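PDB 6DXU: glycosyl hydrolase family 2, TIM barrel domain protein, which probably hydrolyses terminal beta-D-glucuronic acid residues from glucuronide conjugates, as a gut bacterial beta-glucuronidase of glycoside hydrolase family 2. Local coordinates for residues Glu514-Glu526 against Asn604-Glu616. Sequence-based numbering, arbitrary orientation.
With BCN (bicine), chain L.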
ATOM      1  N   GLU D 514      31.124  27.690 -16.932  1.00 22.20           N
ATOM      2  CA  GLU D 514      30.801  28.657 -15.880  1.00 20.83           C
ATOM      3  C   GLU D 514      32.008  29.506 -15.531  1.00 21.21           C
ATOM      4  O   GLU D 514      33.010  29.016 -15.003  1.00 19.60           O
ATOM      5  CB  GLU D 514      30.224  28.014 -14.604  1.00 17.30           C
ATOM      6  CG  GLU D 514      28.949  27.206 -14.862  1.00 20.45           C
ATOM      7  CD  GLU D 514      28.203  26.844 -13.589  1.00 23.21           C
ATOM      8  OE1 GLU D 514      28.376  27.556 -12.572  1.00 25.93           O
ATOM      9  OE2 GLU D 514      27.439  25.856 -13.615  1.00 21.47           O
ATOM     10  N   TRP D 515      31.896  30.792 -15.841  1.00 24.18           N
ATOM     11  CA  TRP D 515      32.809  31.827 -15.384  1.00 20.96           C
ATOM     12  C   TRP D 515      32.084  33.144 -15.582  1.00 21.01           C
ATOM     13  O   TRP D 515      31.042  33.199 -16.244  1.00 20.45           O
ATOM     14  CB  TRP D 515      34.154  31.795 -16.129  1.00 21.00           C
ATOM     15  CG  TRP D 515      34.086  31.955 -17.650  1.00 21.27           C
ATOM     16  CD1 TRP D 515      33.887  30.958 -18.572  1.00 18.86           C
ATOM     17  CD2 TRP D 515      34.226  33.177 -18.408  1.00 18.83           C
ATOM     18  NE1 TRP D 515      33.899  31.483 -19.851  1.00 18.71           N
ATOM     19  CE2 TRP D 515      34.112  32.838 -19.776  1.00 19.85           C
ATOM     20  CE3 TRP D 515      34.455  34.517 -18.058  1.00 24.69           C
ATOM     21  CZ2 TRP D 515      34.193  33.796 -20.798  1.00 22.94           C
ATOM     22  CZ3 TRP D 515      34.538  35.469 -19.074  1.00 22.19           C
ATOM     23  CH2 TRP D 515      34.409  35.101 -20.429  1.00 22.26           C
ATOM     24  N   GLY D 516      32.641  34.204 -15.001  1.00 19.12           N
ATOM     25  CA  GLY D 516      32.060  35.531 -15.156  1.00 20.05           C
ATOM     26  C   GLY D 516      32.019  36.340 -13.877  1.00 21.38           C
ATOM     27  O   GLY D 516      32.860  36.147 -12.989  1.00 20.74           O
ATOM     28  N   GLY D 517      31.040  37.241 -13.769  1.00 22.81           N
ATOM     29  CA  GLY D 517      30.859  38.046 -12.569  1.00 21.76           C
ATOM     30  C   GLY D 517      29.545  38.795 -12.635  1.00 21.36           C
ATOM     31  O   GLY D 517      28.985  39.005 -13.712  1.00 21.40           O
ATOM     32  N   ASP D 518      29.043  39.177 -11.465  1.00 20.88           N
ATOM     33  CA  ASP D 518      27.771  39.897 -11.397  1.00 19.46           C
ATOM     34  C   ASP D 518      27.951  41.359 -11.769  1.00 24.68           C
ATOM     35  O   ASP D 518      28.929  41.997 -11.366  1.00 23.06           O
ATOM     36  CB  ASP D 518      27.173  39.858 -10.000  1.00 21.01           C
ATOM     37  CG  ASP D 518      26.626  38.506  -9.635  1.00 23.14           C
ATOM     38  OD1 ASP D 518      27.438  37.662  -9.215  1.00 21.12           O
ATOM     39  OD2 ASP D 518      25.396  38.299  -9.760  1.00 21.86           O
ATOM     40  N   SER D 519      26.970  41.905 -12.488  1.00 21.02           N
ATOM     41  CA  SER D 519      26.911  43.346 -12.703  1.00 20.09           C
ATOM     42  C   SER D 519      25.470  43.818 -12.576  1.00 19.61           C
ATOM     43  O   SER D 519      24.569  43.296 -13.243  1.00 20.61           O
ATOM     44  CB  SER D 519      27.518  43.749 -14.053  1.00 19.44           C
ATOM     45  OG  SER D 519      26.815  43.241 -15.176  1.00 21.95           O
ATOM     46  N   HIS D 520      25.266  44.763 -11.669  1.00 20.28           N
ATOM     47  CA  HIS D 520      24.005  45.477 -11.500  1.00 19.18           C
ATOM     48  C   HIS D 520      23.841  46.404 -12.689  1.00 23.87           C
ATOM     49  O   HIS D 520      24.550  47.410 -12.792  1.00 22.38           O
ATOM     50  CB  HIS D 520      24.070  46.234 -10.174  1.00 23.20           C
ATOM     51  CG  HIS D 520      22.764  46.802  -9.697  1.00 24.72           C
ATOM     52  ND1 HIS D 520      21.561  46.140  -9.816  1.00 24.84           N
ATOM     53  CD2 HIS D 520      22.493  47.953  -9.032  1.00 26.87           C
ATOM     54  CE1 HIS D 520      20.602  46.870  -9.273  1.00 23.84           C
ATOM     55  NE2 HIS D 520      21.140  47.982  -8.801  1.00 23.34           N
ATOM     56  N   ALA D 521      22.958  46.034 -13.619  1.00 22.66           N
ATOM     57  CA  ALA D 521      22.858  46.747 -14.886  1.00 20.19           C
ATOM     58  C   ALA D 521      22.602  48.225 -14.640  1.00 24.55           C
ATOM     59  O   ALA D 521      21.744  48.585 -13.831  1.00 20.50           O
ATOM     60  CB  ALA D 521      21.742  46.172 -15.757  1.00 20.52           C
ATOM     61  N   ARG D 522      23.363  49.071 -15.335  1.00 20.25           N
ATOM     62  CA  ARG D 522      23.341  50.532 -15.299  1.00 23.47           C
ATOM     63  C   ARG D 522      24.214  51.063 -14.173  1.00 25.58           C
ATOM     64  O   ARG D 522      24.289  52.286 -14.005  1.00 22.81           O
ATOM     65  CB  ARG D 522      21.924  51.128 -15.171  1.00 23.02           C
ATOM     66  CG  ARG D 522      20.997  50.701 -16.302  1.00 22.59           C
ATOM     67  CD  ARG D 522      19.548  51.170 -16.124  1.00 29.52           C
ATOM     68  NE  ARG D 522      18.793  50.857 -17.338  1.00 30.53           N
ATOM     69  CZ  ARG D 522      18.768  51.643 -18.419  1.00 44.15           C
ATOM     70  NH1 ARG D 522      19.432  52.794 -18.438  1.00 34.24           N
ATOM     71  NH2 ARG D 522      18.080  51.276 -19.491  1.00 46.87           N
ATOM     72  N   ARG D 523      24.882  50.208 -13.402  1.00 22.57           N
ATOM     73  CA  ARG D 523      25.844  50.698 -12.421  1.00 21.10           C
ATOM     74  C   ARG D 523      27.239  50.707 -13.024  1.00 25.73           C
ATOM     75  O   ARG D 523      27.684  49.702 -13.591  1.00 22.47           O
ATOM     76  CB  ARG D 523      25.836  49.854 -11.154  1.00 21.08           C
ATOM     77  CG  ARG D 523      26.847  50.315 -10.113  1.00 23.97           C
ATOM     78  CD  ARG D 523      26.866  49.379  -8.908  1.00 24.11           C
ATOM     79  NE  ARG D 523      25.706  49.564  -8.034  1.00 24.66           N
ATOM     80  CZ  ARG D 523      25.338  48.706  -7.088  1.00 26.54           C
ATOM     81  NH1 ARG D 523      26.030  47.583  -6.895  1.00 20.96           N
ATOM     82  NH2 ARG D 523      24.269  48.959  -6.334  1.00 25.21           N
ATOM     83  N   HIS D 524      27.926  51.839 -12.902  1.00 21.69           N
ATOM     84  CA  HIS D 524      29.242  52.001 -13.490  1.00 24.81           C
ATOM     85  C   HIS D 524      30.186  52.586 -12.449  1.00 25.12           C
ATOM     86  O   HIS D 524      29.772  52.997 -11.358  1.00 23.98           O
ATOM     87  CB  HIS D 524      29.162  52.854 -14.762  1.00 23.83           C
ATOM     88  CG  HIS D 524      28.162  52.341 -15.754  1.00 24.64           C
ATOM     89  ND1 HIS D 524      28.459  51.361 -16.677  1.00 24.85           N
ATOM     90  CD2 HIS D 524      26.860  52.665 -15.955  1.00 22.25           C
ATOM     91  CE1 HIS D 524      27.387  51.107 -17.409  1.00 26.91           C
ATOM     92  NE2 HIS D 524      26.404  51.888 -16.993  1.00 23.23           N
ATOM     93  N   SER D 525      31.476  52.601 -12.781  1.00 26.52           N
ATOM     94  CA  SER D 525      32.479  53.043 -11.821  1.00 27.17           C
ATOM     95  C   SER D 525      33.633  53.711 -12.548  1.00 30.52           C
ATOM     96  O   SER D 525      34.069  53.240 -13.600  1.00 25.04           O
ATOM     97  CB  SER D 525      33.015  51.877 -10.981  1.00 26.14           C
ATOM     98  OG  SER D 525      33.979  52.311 -10.027  1.00 26.04           O
ATOM     99  N   GLU D 526      34.086  54.838 -11.999  1.00 30.67           N
ATOM    100  CA  GLU D 526      35.313  55.463 -12.482  1.00 31.74           C
ATOM    101  C   GLU D 526      36.551  54.657 -12.090  1.00 32.58           C
ATOM    102  O   GLU D 526      37.607  54.834 -12.711  1.00 32.20           O
ATOM    103  CB  GLU D 526      35.417  56.909 -11.976  1.00 28.56           C
ATOM    104  CG  GLU D 526      34.411  57.883 -12.616  1.00 25.21           C
ATOM    105  CD  GLU D 526      34.635  58.122 -14.103  1.00 28.33           C
ATOM    106  OE1 GLU D 526      35.628  57.618 -14.678  1.00 31.14           O
ATOM    107  OE2 GLU D 526      33.801  58.822 -14.713  1.00 27.10           O
ATOM    108  N   ASN D 604      20.884  40.453  -3.141  1.00 20.40           N
ATOM    109  CA  ASN D 604      21.554  40.979  -4.317  1.00 20.61           C
ATOM    110  C   ASN D 604      21.000  42.364  -4.643  1.00 22.76           C
ATOM    111  O   ASN D 604      19.893  42.706  -4.222  1.00 23.08           O
ATOM    112  CB  ASN D 604      21.366  40.032  -5.502  1.00 20.67           C
ATOM    113  CG  ASN D 604      22.450  38.980  -5.573  1.00 24.50           C
ATOM    114  OD1 ASN D 604      23.197  38.800  -4.611  1.00 20.77           O
ATOM    115  ND2 ASN D 604      22.546  38.276  -6.710  1.00 20.76           N
ATOM    116  N   PRO D 605      21.760  43.181  -5.390  1.00 23.36           N
ATOM    117  CA  PRO D 605      21.282  44.538  -5.737  1.00 20.43           C
ATOM    118  C   PRO D 605      19.900  44.564  -6.357  1.00 23.58           C
ATOM    119  O   PRO D 605      19.086  45.432  -6.013  1.00 21.47           O
ATOM    120  CB  PRO D 605      22.353  45.037  -6.720  1.00 19.45           C
ATOM    121  CG  PRO D 605      23.602  44.337  -6.282  1.00 21.69           C
ATOM    122  CD  PRO D 605      23.148  42.953  -5.831  1.00 24.14           C
ATOM    123  N   VAL D 606      19.607  43.631  -7.261  1.00 21.02           N
ATOM    124  CA  VAL D 606      18.235  43.227  -7.546  1.00 19.23           C
ATOM    125  C   VAL D 606      17.951  41.978  -6.697  1.00 21.93           C
ATOM    126  O   VAL D 606      18.555  40.927  -6.955  1.00 18.48           O
ATOM    127  CB  VAL D 606      18.005  42.945  -9.032  1.00 18.71           C
ATOM    128  CG1 VAL D 606      16.599  42.384  -9.239  1.00 21.11           C
ATOM    129  CG2 VAL D 606      18.216  44.248  -9.872  1.00 18.86           C
ATOM    130  N   PRO D 607      17.094  42.071  -5.683  1.00 19.57           N
ATOM    131  CA  PRO D 607      16.862  40.904  -4.818  1.00 20.26           C
ATOM    132  C   PRO D 607      16.435  39.680  -5.619  1.00 19.40           C
ATOM    133  O   PRO D 607      15.636  39.777  -6.554  1.00 19.15           O
ATOM    134  CB  PRO D 607      15.739  41.380  -3.878  1.00 23.14           C
ATOM    135  CG  PRO D 607      15.935  42.883  -3.795  1.00 21.64           C
ATOM    136  CD  PRO D 607      16.420  43.290  -5.186  1.00 18.85           C
ATOM    137  N   TYR D 608      16.999  38.523  -5.249  1.00 20.44           N
ATOM    138  CA  TYR D 608      16.608  37.218  -5.801  1.00 21.36           C
ATOM    139  C   TYR D 608      16.898  37.088  -7.292  1.00 20.26           C
ATOM    140  O   TYR D 608      16.209  36.350  -8.010  1.00 18.96           O
ATOM    141  CB  TYR D 608      15.132  36.918  -5.529  1.00 19.49           C
ATOM    142  CG  TYR D 608      14.811  36.771  -4.064  1.00 19.94           C
ATOM    143  CD1 TYR D 608      15.217  35.653  -3.351  1.00 19.42           C
ATOM    144  CD2 TYR D 608      14.087  37.756  -3.395  1.00 24.32           C
ATOM    145  CE1 TYR D 608      14.905  35.503  -2.000  1.00 21.61           C
ATOM    146  CE2 TYR D 608      13.770  37.622  -2.048  1.00 19.41           C
ATOM    147  CZ  TYR D 608      14.180  36.501  -1.360  1.00 20.93           C
ATOM    148  OH  TYR D 608      13.853  36.374  -0.033  1.00 22.37           O
ATOM    149  N   VAL D 609      17.926  37.776  -7.782  1.00 19.86           N
ATOM    150  CA  VAL D 609      18.342  37.648  -9.175  1.00 18.20           C
ATOM    151  C   VAL D 609      19.846  37.440  -9.208  1.00 21.79           C
ATOM    152  O   VAL D 609      20.599  38.176  -8.559  1.00 20.83           O
ATOM    153  CB  VAL D 609      17.930  38.869 -10.023  1.00 19.23           C
ATOM    154  CG1 VAL D 609      18.568  38.802 -11.425  1.00 18.16           C
ATOM    155  CG2 VAL D 609      16.398  38.920 -10.159  1.00 15.46           C
ATOM    156  N   ASN D 610      20.273  36.403  -9.915  1.00 17.17           N
ATOM    157  CA  ASN D 610      21.679  36.204 -10.228  1.00 17.28           C
ATOM    158  C   ASN D 610      22.005  37.166 -11.363  1.00 18.86           C
ATOM    159  O   ASN D 610      21.472  37.024 -12.467  1.00 20.06           O
ATOM    160  CB  ASN D 610      21.932  34.749 -10.621  1.00 19.37           C
ATOM    161  CG  ASN D 610      23.407  34.454 -10.888  1.00 23.55           C
ATOM    162  OD1 ASN D 610      24.105  35.233 -11.550  1.00 22.67           O
ATOM    163  ND2 ASN D 610      23.883  33.311 -10.395  1.00 22.95           N
ATOM    164  N   GLN D 611      22.849  38.163 -11.095  1.00 18.52           N
ATOM    165  CA  GLN D 611      23.046  39.259 -12.039  1.00 18.67           C
ATOM    166  C   GLN D 611      24.334  39.122 -12.849  1.00 23.36           C
ATOM    167  O   GLN D 611      24.919  40.125 -13.269  1.00 20.78           O
ATOM    168  CB  GLN D 611      23.006  40.601 -11.305  1.00 22.53           C
ATOM    169  CG  GLN D 611      21.645  40.860 -10.641  1.00 18.92           C
ATOM    170  CD  GLN D 611      21.615  42.148  -9.831  1.00 22.93           C
ATOM    171  OE1 GLN D 611      21.718  42.131  -8.597  1.00 21.69           O
ATOM    172  NE2 GLN D 611      21.450  43.271 -10.525  1.00 22.16           N
ATOM    173  N   LYS D 612      24.780  37.894 -13.103  1.00 21.62           N
ATOM    174  CA  LYS D 612      25.972  37.690 -13.919  1.00 20.05           C
ATOM    175  C   LYS D 612      25.702  37.763 -15.414  1.00 21.04           C
ATOM    176  O   LYS D 612      26.653  37.708 -16.204  1.00 21.83           O
ATOM    177  CB  LYS D 612      26.591  36.330 -13.583  1.00 22.66           C
ATOM    178  CG  LYS D 612      27.170  36.255 -12.192  1.00 21.39           C
ATOM    179  CD  LYS D 612      27.750  34.855 -11.928  1.00 21.84           C
ATOM    180  CE  LYS D 612      28.395  34.781 -10.560  1.00 25.64           C
ATOM    181  NZ  LYS D 612      27.434  35.017  -9.455  1.00 24.41           N
ATOM    182  N   GLY D 613      24.446  37.889 -15.836  1.00 19.81           N
ATOM    183  CA  GLY D 613      24.162  37.880 -17.254  1.00 18.45           C
ATOM    184  C   GLY D 613      24.826  39.039 -17.973  1.00 21.02           C
ATOM    185  O   GLY D 613      25.201  40.041 -17.372  1.00 19.69           O
ATOM    186  N   VAL D 614      25.023  38.864 -19.283  1.00 20.00           N
ATOM    187  CA  VAL D 614      25.388  39.986 -20.137  1.00 21.36           C
ATOM    188  C   VAL D 614      24.152  40.609 -20.748  1.00 24.82           C
ATOM    189  O   VAL D 614      24.248  41.593 -21.497  1.00 22.65           O
ATOM    190  CB  VAL D 614      26.414  39.548 -21.202  1.00 21.41           C
ATOM    191  CG1 VAL D 614      27.614  38.938 -20.522  1.00 22.31           C
ATOM    192  CG2 VAL D 614      25.800  38.586 -22.212  1.00 19.67           C
ATOM    193  N   VAL D 615      22.986  40.068 -20.432  1.00 20.41           N
ATOM    194  CA  VAL D 615      21.703  40.608 -20.846  1.00 22.28           C
ATOM    195  C   VAL D 615      20.816  40.651 -19.612  1.00 20.74           C
ATOM    196  O   VAL D 615      20.879  39.749 -18.766  1.00 17.86           O
ATOM    197  CB  VAL D 615      21.087  39.740 -21.962  1.00 22.75           C
ATOM    198  CG1 VAL D 615      19.711  40.240 -22.324  1.00 21.81           C
ATOM    199  CG2 VAL D 615      22.018  39.739 -23.200  1.00 22.10           C
ATOM    200  N   GLU D 616      20.013  41.711 -19.487  1.00 21.95           N
ATOM    201  CA  GLU D 616      19.079  41.800 -18.370  1.00 18.77           C
ATOM    202  C   GLU D 616      17.918  40.828 -18.570  1.00 19.25           C
ATOM    203  O   GLU D 616      17.657  40.341 -19.676  1.00 19.69           O
ATOM    204  CB  GLU D 616      18.528  43.229 -18.226  1.00 21.01           C
ATOM    205  CG  GLU D 616      19.604  44.327 -18.006  1.00 22.06           C
ATOM    206  CD  GLU D 616      18.972  45.704 -17.807  1.00 27.28           C
ATOM    207  OE1 GLU D 616      18.136  45.836 -16.889  1.00 28.00           O
ATOM    208  OE2 GLU D 616      19.287  46.638 -18.578  1.00 27.74           O
TER
HETATM  209  N1  BCN L 901      26.686  43.759  -2.804  1.00 36.53           N
HETATM  210  C1  BCN L 901      27.281  44.149  -1.540  1.00 39.41           C
HETATM  211  C2  BCN L 901      26.495  45.324  -0.962  1.00 42.78           C
HETATM  212  O21 BCN L 901      25.670  45.932  -1.690  1.00 35.28           O
HETATM  213  O22 BCN L 901      26.677  45.682   0.233  1.00 48.69           O
HETATM  214  C3  BCN L 901      27.606  44.131  -3.873  1.00 32.73           C
HETATM  215  C4  BCN L 901      27.530  45.630  -4.178  1.00 29.49           C
HETATM  216  O4  BCN L 901      26.202  46.000  -4.435  1.00 27.07           O
HETATM  217  C5  BCN L 901      26.542  42.303  -2.821  1.00 35.56           C
HETATM  218  C6  BCN L 901      25.120  41.900  -2.433  1.00 37.67           C
HETATM  219  O6  BCN L 901      24.266  42.994  -2.643  1.00 36.36           O
HETATM  220  O   HOH W   1      27.475  40.661 -15.475  1.00 23.41           O
HETATM  221  O   HOH W   2      24.489  36.576  -7.973  1.00 23.83           O
HETATM  222  O   HOH W   3      21.113  43.532 -13.625  1.00 21.99           O
HETATM  223  O   HOH W   4      17.770  48.027 -15.878  1.00 34.85           O
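P605 lays its CB over one face of the H520 ring, a CH-pi contact 3.4 Å from P605 CB to the ring centroid. Two loops of the TIM barrel region meet here. Segment 514-526 follows barrel strand 512-513; segment 604-616 carries the short strand 609-610. Both line the bicine pocket; P605 CD packs near the ligand, and R523 NH1 donates to its O4 at 2.9 Å. V606 CG2 reaches the edge of the same imidazole. At N610, the side chain closes an Asx turn, with OD1 accepting from K612 N; this side chain also pairs with D183. Q611 grips the other loop from backbone and side chain. Its O accepts from S519 N at 2.8 Å, and its N donates to D518 OD2. Its side chain runs beside H520, with amide and imidazole planes 88° apart, and NE2 donates in the ring plane to ND1. Beyond this bond, the polar end of H520 also pairs with Q793. K612 comes next, bent at its last torsion (chi4 62°), which turns NZ onto the syn side of D518 OD1 in a 2.7 Å salt bridge. Y489 OH also bonds this amine. An alanine in place of D518 would probably leave the buried K612 amine without its carboxylate mate and Q611 N without its acceptor. At E616 the carboxylate packs on A521 CB, with CD 3.5 Å from that methyl.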